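Local coordinates for TouB protein (Pseudomonas stutzeri, PDB 2INC) that is a small ubiquitin-fold component of the toluene o-xylene monooxygenase complex, a system probably responsible for hydroxylating aromatic substrates, at residues Phe8-Val19 / Lys31-Val41. Numbering follows the deposited sequence.
Sequences FERDFVIQLVPV and KCAYHSINRRV
Phe-8, with the most surface buried here, lies against Cys-32 and Ala-33 of helix 25-33 and against Ser-36 and Ile-37 of the chain that follows. Its CG stands anti to the backbone N (chi1 -157°), which carries the ring toward that chain: Ser-36 CB sits over one face, 4.0 Å from the ring centroid, a CH-pi contact. The Ile-37 and Phe-8 side chains cross at about a right angle, with Ile-37 CD1 3.5 Å from Phe-8 CE2. Ile-79 and Leu-49, from strands 76-82 and 48-53, also touch this ring, placing it in the core between sheet and helix of the ubiquitin-like fold. Val-17 CG1 meets Cys-32 SG at 4.0 Å, joining strand 14-19 to the helix.

Arg-40 forms the polar half. Its NH1 makes a salt bridge to Asp-11 OD2 at 3.0 Å. A second bond from NH1, to Asp-11 OD1, is weak but nearly straight (170°). The carboxylate and guanidinium planes are 33° apart. A bend at chi3, beyond CD, turns the guanidinium toward Asp-11, while Arg-40 CD lies at the edge of the Phe-12 ring, 3.7 Å from Phe-12 CE2. Asp-11 OD2 also accepts from Ser-36 OG (2.8 Å) through its anti lone pair, while OD1 takes the Phe-12 amide. An alanine at Asp-11 would remove the carboxylate and is likely to leave the Arg-40 guanidinium and Ser-36 hydroxyl without this shared acceptor. Val-41 CG2 packs 3.6 Å from Asp-11 N.

Both Asp-11 and Arg-40 are buried, so one carboxylate gripped by a cation, a hydroxyl and an amide probably offsets the cost of enclosing the charges beside an apolar cluster.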
ATOM      1  N   PHE C   8     -50.406 -14.640 -16.138  1.00 43.05           N
ATOM      2  CA  PHE C   8     -51.437 -13.689 -16.509  1.00 44.01           C
ATOM      3  C   PHE C   8     -51.048 -12.935 -17.780  1.00 45.85           C
ATOM      4  O   PHE C   8     -49.876 -12.517 -17.924  1.00 44.81           O
ATOM      5  CB  PHE C   8     -51.694 -12.731 -15.352  1.00 44.24           C
ATOM      6  CG  PHE C   8     -53.057 -12.094 -15.413  1.00 45.97           C
ATOM      7  CD1 PHE C   8     -54.118 -12.630 -14.677  1.00 48.57           C
ATOM      8  CD2 PHE C   8     -53.291 -10.983 -16.218  1.00 47.66           C
ATOM      9  CE1 PHE C   8     -55.400 -12.050 -14.723  1.00 47.54           C
ATOM     10  CE2 PHE C   8     -54.578 -10.413 -16.281  1.00 48.10           C
ATOM     11  CZ  PHE C   8     -55.620 -10.962 -15.544  1.00 46.32           C
ATOM     12  N   GLU C   9     -51.998 -12.772 -18.721  1.00 44.75           N
ATOM     13  CA  GLU C   9     -51.632 -12.204 -20.017  1.00 46.00           C
ATOM     14  C   GLU C   9     -51.086 -10.813 -19.814  1.00 44.90           C
ATOM     15  O   GLU C   9     -51.620 -10.037 -18.995  1.00 44.14           O
ATOM     16  CB  GLU C   9     -52.810 -12.166 -20.990  1.00 46.54           C
ATOM     17  CG  GLU C   9     -52.465 -11.536 -22.324  1.00 49.82           C
ATOM     18  CD  GLU C   9     -53.588 -11.711 -23.362  1.00 49.83           C
ATOM     19  OE1 GLU C   9     -54.673 -12.242 -23.022  1.00 53.35           O
ATOM     20  OE2 GLU C   9     -53.373 -11.302 -24.517  1.00 54.90           O
ATOM     21  N   ARG C  10     -49.978 -10.543 -20.510  1.00 44.11           N
ATOM     22  CA  ARG C  10     -49.276  -9.240 -20.458  1.00 43.88           C
ATOM     23  C   ARG C  10     -48.486  -8.931 -19.177  1.00 43.42           C
ATOM     24  O   ARG C  10     -47.793  -7.906 -19.125  1.00 43.00           O
ATOM     25  CB  ARG C  10     -50.257  -8.096 -20.741  1.00 44.32           C
ATOM     26  CG  ARG C  10     -50.946  -8.241 -22.084  1.00 47.39           C
ATOM     27  CD  ARG C  10     -51.958  -7.143 -22.227  1.00 54.69           C
ATOM     28  NE  ARG C  10     -51.235  -5.900 -22.431  1.00 58.27           N
ATOM     29  CZ  ARG C  10     -50.833  -5.466 -23.621  1.00 61.55           C
ATOM     30  NH1 ARG C  10     -51.138  -6.163 -24.730  1.00 62.52           N
ATOM     31  NH2 ARG C  10     -50.140  -4.334 -23.696  1.00 60.75           N
ATOM     32  N   ASP C  11     -48.641  -9.753 -18.135  1.00 42.54           N
ATOM     33  CA  ASP C  11     -47.726  -9.713 -16.983  1.00 41.75           C
ATOM     34  C   ASP C  11     -46.331 -10.288 -17.387  1.00 41.20           C
ATOM     35  O   ASP C  11     -46.161 -10.845 -18.492  1.00 41.40           O
ATOM     36  CB  ASP C  11     -48.306 -10.482 -15.798  1.00 40.30           C
ATOM     37  CG  ASP C  11     -47.866  -9.898 -14.442  1.00 45.33           C
ATOM     38  OD1 ASP C  11     -46.830  -9.190 -14.361  1.00 43.43           O
ATOM     39  OD2 ASP C  11     -48.553 -10.154 -13.430  1.00 47.77           O
ATOM     40  N   PHE C  12     -45.357 -10.200 -16.477  1.00 40.85           N
ATOM     41  CA  PHE C  12     -43.969 -10.631 -16.777  1.00 39.89           C
ATOM     42  C   PHE C  12     -43.567 -11.840 -15.971  1.00 40.18           C
ATOM     43  O   PHE C  12     -42.485 -12.373 -16.201  1.00 39.75           O
ATOM     44  CB  PHE C  12     -42.967  -9.516 -16.464  1.00 39.73           C
ATOM     45  CG  PHE C  12     -42.574  -9.457 -15.009  1.00 40.62           C
ATOM     46  CD1 PHE C  12     -41.293  -9.891 -14.588  1.00 39.66           C
ATOM     47  CD2 PHE C  12     -43.475  -9.020 -14.046  1.00 41.37           C
ATOM     48  CE1 PHE C  12     -40.912  -9.851 -13.244  1.00 40.63           C
ATOM     49  CE2 PHE C  12     -43.081  -8.951 -12.684  1.00 41.19           C
ATOM     50  CZ  PHE C  12     -41.790  -9.389 -12.294  1.00 37.80           C
ATOM     51  N   VAL C  13     -44.427 -12.266 -15.039  1.00 39.28           N
ATOM     52  CA  VAL C  13     -44.050 -13.272 -14.055  1.00 39.38           C
ATOM     53  C   VAL C  13     -45.183 -14.239 -13.778  1.00 40.11           C
ATOM     54  O   VAL C  13     -46.341 -13.843 -13.742  1.00 40.21           O
ATOM     55  CB  VAL C  13     -43.581 -12.590 -12.756  1.00 38.43           C
ATOM     56  CG1 VAL C  13     -44.748 -11.953 -11.965  1.00 39.38           C
ATOM     57  CG2 VAL C  13     -42.742 -13.542 -11.918  1.00 39.06           C
ATOM     58  N   ILE C  14     -44.843 -15.513 -13.587  1.00 39.75           N
ATOM     59  CA  ILE C  14     -45.805 -16.526 -13.127  1.00 39.14           C
ATOM     60  C   ILE C  14     -45.854 -16.461 -11.594  1.00 39.55           C
ATOM     61  O   ILE C  14     -44.825 -16.193 -10.920  1.00 39.17           O
ATOM     62  CB  ILE C  14     -45.440 -17.928 -13.665  1.00 38.47           C
ATOM     63  CG1 ILE C  14     -45.171 -17.844 -15.203  1.00 39.65           C
ATOM     64  CG2 ILE C  14     -46.508 -18.920 -13.319  1.00 38.45           C
ATOM     65  CD1 ILE C  14     -45.002 -19.205 -15.932  1.00 37.22           C
ATOM     66  N   GLN C  15     -47.061 -16.592 -11.041  1.00 38.89           N
ATOM     67  CA  GLN C  15     -47.231 -16.373  -9.615  1.00 38.52           C
ATOM     68  C   GLN C  15     -48.038 -17.485  -9.008  1.00 39.41           C
ATOM     69  O   GLN C  15     -48.880 -18.107  -9.703  1.00 39.32           O
ATOM     70  CB  GLN C  15     -47.959 -15.068  -9.352  1.00 39.36           C
ATOM     71  CG  GLN C  15     -47.249 -13.868  -9.875  1.00 40.65           C
ATOM     72  CD  GLN C  15     -48.074 -12.655  -9.709  1.00 44.94           C
ATOM     73  OE1 GLN C  15     -48.962 -12.376 -10.546  1.00 46.58           O
ATOM     74  NE2 GLN C  15     -47.830 -11.908  -8.605  1.00 39.46           N
ATOM     75  N   LEU C  16     -47.806 -17.725  -7.714  1.00 38.74           N
ATOM     76  CA  LEU C  16     -48.600 -18.719  -6.995  1.00 40.21           C
ATOM     77  C   LEU C  16     -49.939 -18.070  -6.565  1.00 40.74           C
ATOM     78  O   LEU C  16     -49.940 -17.016  -5.939  1.00 40.41           O
ATOM     79  CB  LEU C  16     -47.835 -19.238  -5.779  1.00 40.54           C
ATOM     80  CG  LEU C  16     -48.622 -20.093  -4.751  1.00 40.46           C
ATOM     81  CD1 LEU C  16     -49.037 -21.478  -5.321  1.00 36.98           C
ATOM     82  CD2 LEU C  16     -47.816 -20.262  -3.489  1.00 40.84           C
ATOM     83  N   VAL C  17     -51.051 -18.713  -6.892  1.00 41.93           N
ATOM     84  CA  VAL C  17     -52.389 -18.199  -6.555  1.00 43.29           C
ATOM     85  C   VAL C  17     -53.191 -19.400  -6.027  1.00 44.93           C
ATOM     86  O   VAL C  17     -53.457 -20.348  -6.779  1.00 44.61           O
ATOM     87  CB  VAL C  17     -53.088 -17.591  -7.788  1.00 43.69           C
ATOM     88  CG1 VAL C  17     -54.492 -17.135  -7.449  1.00 41.40           C
ATOM     89  CG2 VAL C  17     -52.308 -16.410  -8.319  1.00 42.53           C
ATOM     90  N   PRO C  18     -53.494 -19.400  -4.725  1.00 45.92           N
ATOM     91  CA  PRO C  18     -54.384 -20.434  -4.203  1.00 47.41           C
ATOM     92  C   PRO C  18     -55.806 -20.204  -4.712  1.00 47.85           C
ATOM     93  O   PRO C  18     -56.292 -19.063  -4.764  1.00 48.19           O
ATOM     94  CB  PRO C  18     -54.311 -20.247  -2.682  1.00 47.27           C
ATOM     95  CG  PRO C  18     -53.843 -18.870  -2.460  1.00 47.79           C
ATOM     96  CD  PRO C  18     -53.052 -18.455  -3.686  1.00 47.26           C
ATOM     97  N   VAL C  19     -56.435 -21.264  -5.173  1.00 48.64           N
ATOM     98  CA  VAL C  19     -57.822 -21.170  -5.601  1.00 48.19           C
ATOM     99  C   VAL C  19     -58.566 -22.217  -4.777  1.00 48.73           C
ATOM    100  O   VAL C  19     -57.949 -22.908  -3.977  1.00 49.39           O
ATOM    101  CB  VAL C  19     -57.998 -21.426  -7.129  1.00 48.27           C
ATOM    102  CG1 VAL C  19     -57.308 -20.355  -7.949  1.00 48.57           C
ATOM    103  CG2 VAL C  19     -57.516 -22.795  -7.532  1.00 45.13           C
ATOM    104  N   LYS C  31     -59.404 -14.364  -8.919  1.00 45.73           N
ATOM    105  CA  LYS C  31     -58.367 -14.563  -7.936  1.00 44.51           C
ATOM    106  C   LYS C  31     -56.985 -14.266  -8.505  1.00 43.75           C
ATOM    107  O   LYS C  31     -56.200 -13.596  -7.868  1.00 43.00           O
ATOM    108  CB  LYS C  31     -58.438 -15.976  -7.362  1.00 44.69           C
ATOM    109  CG  LYS C  31     -59.408 -16.065  -6.181  1.00 44.39           C
ATOM    110  CD  LYS C  31     -59.766 -17.493  -5.891  1.00 46.20           C
ATOM    111  CE  LYS C  31     -60.556 -17.628  -4.613  1.00 49.04           C
ATOM    112  NZ  LYS C  31     -61.028 -19.049  -4.481  1.00 51.53           N
ATOM    113  N   CYS C  32     -56.717 -14.740  -9.706  1.00 42.33           N
ATOM    114  CA  CYS C  32     -55.488 -14.388 -10.423  1.00 42.78           C
ATOM    115  C   CYS C  32     -55.361 -12.891 -10.716  1.00 43.38           C
ATOM    116  O   CYS C  32     -54.327 -12.269 -10.401  1.00 42.83           O
ATOM    117  CB  CYS C  32     -55.417 -15.187 -11.720  1.00 43.02           C
ATOM    118  SG  CYS C  32     -55.267 -16.967 -11.375  1.00 43.82           S
ATOM    119  N   ALA C  33     -56.417 -12.302 -11.304  1.00 42.12           N
ATOM    120  CA  ALA C  33     -56.431 -10.897 -11.688  1.00 41.81           C
ATOM    121  C   ALA C  33     -55.975 -10.021 -10.550  1.00 41.87           C
ATOM    122  O   ALA C  33     -55.288  -9.034 -10.774  1.00 43.47           O
ATOM    123  CB  ALA C  33     -57.867 -10.466 -12.131  1.00 42.25           C
ATOM    124  N   TYR C  34     -56.346 -10.397  -9.332  1.00 41.82           N
ATOM    125  CA  TYR C  34     -56.019  -9.648  -8.140  1.00 43.19           C
ATOM    126  C   TYR C  34     -54.494  -9.375  -8.004  1.00 43.37           C
ATOM    127  O   TYR C  34     -54.070  -8.382  -7.400  1.00 42.82           O
ATOM    128  CB  TYR C  34     -56.536 -10.429  -6.928  1.00 43.44           C
ATOM    129  CG  TYR C  34     -56.219  -9.779  -5.617  1.00 45.15           C
ATOM    130  CD1 TYR C  34     -57.079  -8.834  -5.066  1.00 48.83           C
ATOM    131  CD2 TYR C  34     -55.054 -10.078  -4.926  1.00 47.79           C
ATOM    132  CE1 TYR C  34     -56.786  -8.212  -3.855  1.00 45.65           C
ATOM    133  CE2 TYR C  34     -54.748  -9.444  -3.711  1.00 46.82           C
ATOM    134  CZ  TYR C  34     -55.626  -8.527  -3.188  1.00 48.18           C
ATOM    135  OH  TYR C  34     -55.346  -7.898  -1.992  1.00 48.70           O
ATOM    136  N   HIS C  35     -53.683 -10.285  -8.539  1.00 43.90           N
ATOM    137  CA  HIS C  35     -52.228 -10.220  -8.374  1.00 43.09           C
ATOM    138  C   HIS C  35     -51.547  -9.619  -9.596  1.00 44.96           C
ATOM    139  O   HIS C  35     -50.310  -9.554  -9.631  1.00 46.42           O
ATOM    140  CB  HIS C  35     -51.659 -11.611  -8.062  1.00 41.89           C
ATOM    141  CG  HIS C  35     -52.071 -12.131  -6.722  1.00 40.30           C
ATOM    142  ND1 HIS C  35     -51.618 -11.589  -5.533  1.00 40.38           N
ATOM    143  CD2 HIS C  35     -52.932 -13.119  -6.380  1.00 39.89           C
ATOM    144  CE1 HIS C  35     -52.187 -12.220  -4.519  1.00 38.87           C
ATOM    145  NE2 HIS C  35     -52.988 -13.152  -5.005  1.00 38.00           N
ATOM    146  N   SER C  36     -52.326  -9.154 -10.579  1.00 43.82           N
ATOM    147  CA  SER C  36     -51.759  -8.649 -11.839  1.00 43.36           C
ATOM    148  C   SER C  36     -52.428  -7.380 -12.356  1.00 43.60           C
ATOM    149  O   SER C  36     -51.735  -6.394 -12.630  1.00 43.54           O
ATOM    150  CB  SER C  36     -51.818  -9.715 -12.913  1.00 42.50           C
ATOM    151  OG  SER C  36     -51.116 -10.890 -12.484  1.00 45.32           O
ATOM    152  N   ILE C  37     -53.769  -7.400 -12.485  1.00 44.05           N
ATOM    153  CA  ILE C  37     -54.513  -6.225 -13.003  1.00 43.77           C
ATOM    154  C   ILE C  37     -54.343  -5.067 -12.017  1.00 43.91           C
ATOM    155  O   ILE C  37     -54.479  -5.265 -10.786  1.00 42.68           O
ATOM    156  CB  ILE C  37     -56.029  -6.532 -13.270  1.00 44.82           C
ATOM    157  CG1 ILE C  37     -56.229  -7.639 -14.324  1.00 45.59           C
ATOM    158  CG2 ILE C  37     -56.850  -5.205 -13.603  1.00 44.39           C
ATOM    159  CD1 ILE C  37     -55.877  -7.257 -15.764  1.00 50.67           C
ATOM    160  N   ASN C  38     -54.039  -3.872 -12.542  1.00 43.75           N
ATOM    161  CA  ASN C  38     -53.783  -2.720 -11.677  1.00 46.04           C
ATOM    162  C   ASN C  38     -52.521  -2.855 -10.800  1.00 45.68           C
ATOM    163  O   ASN C  38     -52.309  -2.049  -9.883  1.00 45.04           O
ATOM    164  CB  ASN C  38     -54.998  -2.406 -10.786  1.00 46.37           C
ATOM    165  CG  ASN C  38     -56.130  -1.783 -11.574  1.00 49.74           C
ATOM    166  OD1 ASN C  38     -55.898  -0.882 -12.414  1.00 50.54           O
ATOM    167  ND2 ASN C  38     -57.350  -2.285 -11.358  1.00 49.13           N
ATOM    168  N   ARG C  39     -51.703  -3.862 -11.107  1.00 44.77           N
ATOM    169  CA  ARG C  39     -50.409  -4.006 -10.462  1.00 45.13           C
ATOM    170  C   ARG C  39     -49.191  -3.499 -11.263  1.00 46.06           C
ATOM    171  O   ARG C  39     -48.513  -2.659 -10.724  1.00 47.06           O
ATOM    172  CB  ARG C  39     -50.259  -5.357  -9.723  1.00 44.03           C
ATOM    173  CG  ARG C  39     -51.010  -5.372  -8.351  1.00 43.62           C
ATOM    174  CD  ARG C  39     -50.818  -6.705  -7.587  1.00 44.01           C
ATOM    175  NE  ARG C  39     -51.706  -6.803  -6.432  1.00 45.06           N
ATOM    176  CZ  ARG C  39     -51.378  -6.413  -5.202  1.00 45.84           C
ATOM    177  NH1 ARG C  39     -50.192  -5.888  -4.961  1.00 40.69           N
ATOM    178  NH2 ARG C  39     -52.247  -6.531  -4.206  1.00 46.55           N
ATOM    179  N   ARG C  40     -49.202  -4.399 -12.239  1.00 20.00           N
ATOM    180  CA  ARG C  40     -48.703  -4.513 -13.463  1.00 20.00           C
ATOM    181  C   ARG C  40     -49.425  -4.745 -14.784  1.00 20.00           C
ATOM    182  O   ARG C  40     -48.750  -4.772 -15.694  1.00 46.35           O
ATOM    183  CB  ARG C  40     -47.688  -5.540 -13.379  1.00 20.00           C
ATOM    184  CG  ARG C  40     -46.789  -5.367 -12.413  1.00 20.00           C
ATOM    185  CD  ARG C  40     -45.890  -6.604 -12.191  1.00 20.00           C
ATOM    186  NE  ARG C  40     -46.070  -6.986 -10.851  1.00 20.00           N
ATOM    187  CZ  ARG C  40     -46.617  -8.039 -10.385  1.00 20.00           C
ATOM    188  NH1 ARG C  40     -46.967  -9.064 -11.083  1.00 20.00           N
ATOM    189  NH2 ARG C  40     -46.602  -8.045  -9.204  1.00 20.00           N
ATOM    190  N   VAL C  41     -50.718  -4.918 -14.935  1.00 47.51           N
ATOM    191  CA  VAL C  41     -51.380  -5.022 -16.223  1.00 47.51           C
ATOM    192  C   VAL C  41     -52.581  -4.066 -16.121  1.00 48.17           C
ATOM    193  O   VAL C  41     -53.210  -3.965 -15.042  1.00 47.17           O
ATOM    194  CB  VAL C  41     -51.856  -6.469 -16.469  1.00 47.37           C
ATOM    195  CG1 VAL C  41     -52.478  -6.582 -17.845  1.00 46.73           C
ATOM    196  CG2 VAL C  41     -50.691  -7.455 -16.327  1.00 46.84           C
TER
HETATM  197  O   HOH W   1     -48.487  -5.303 -18.942  1.00 41.78           O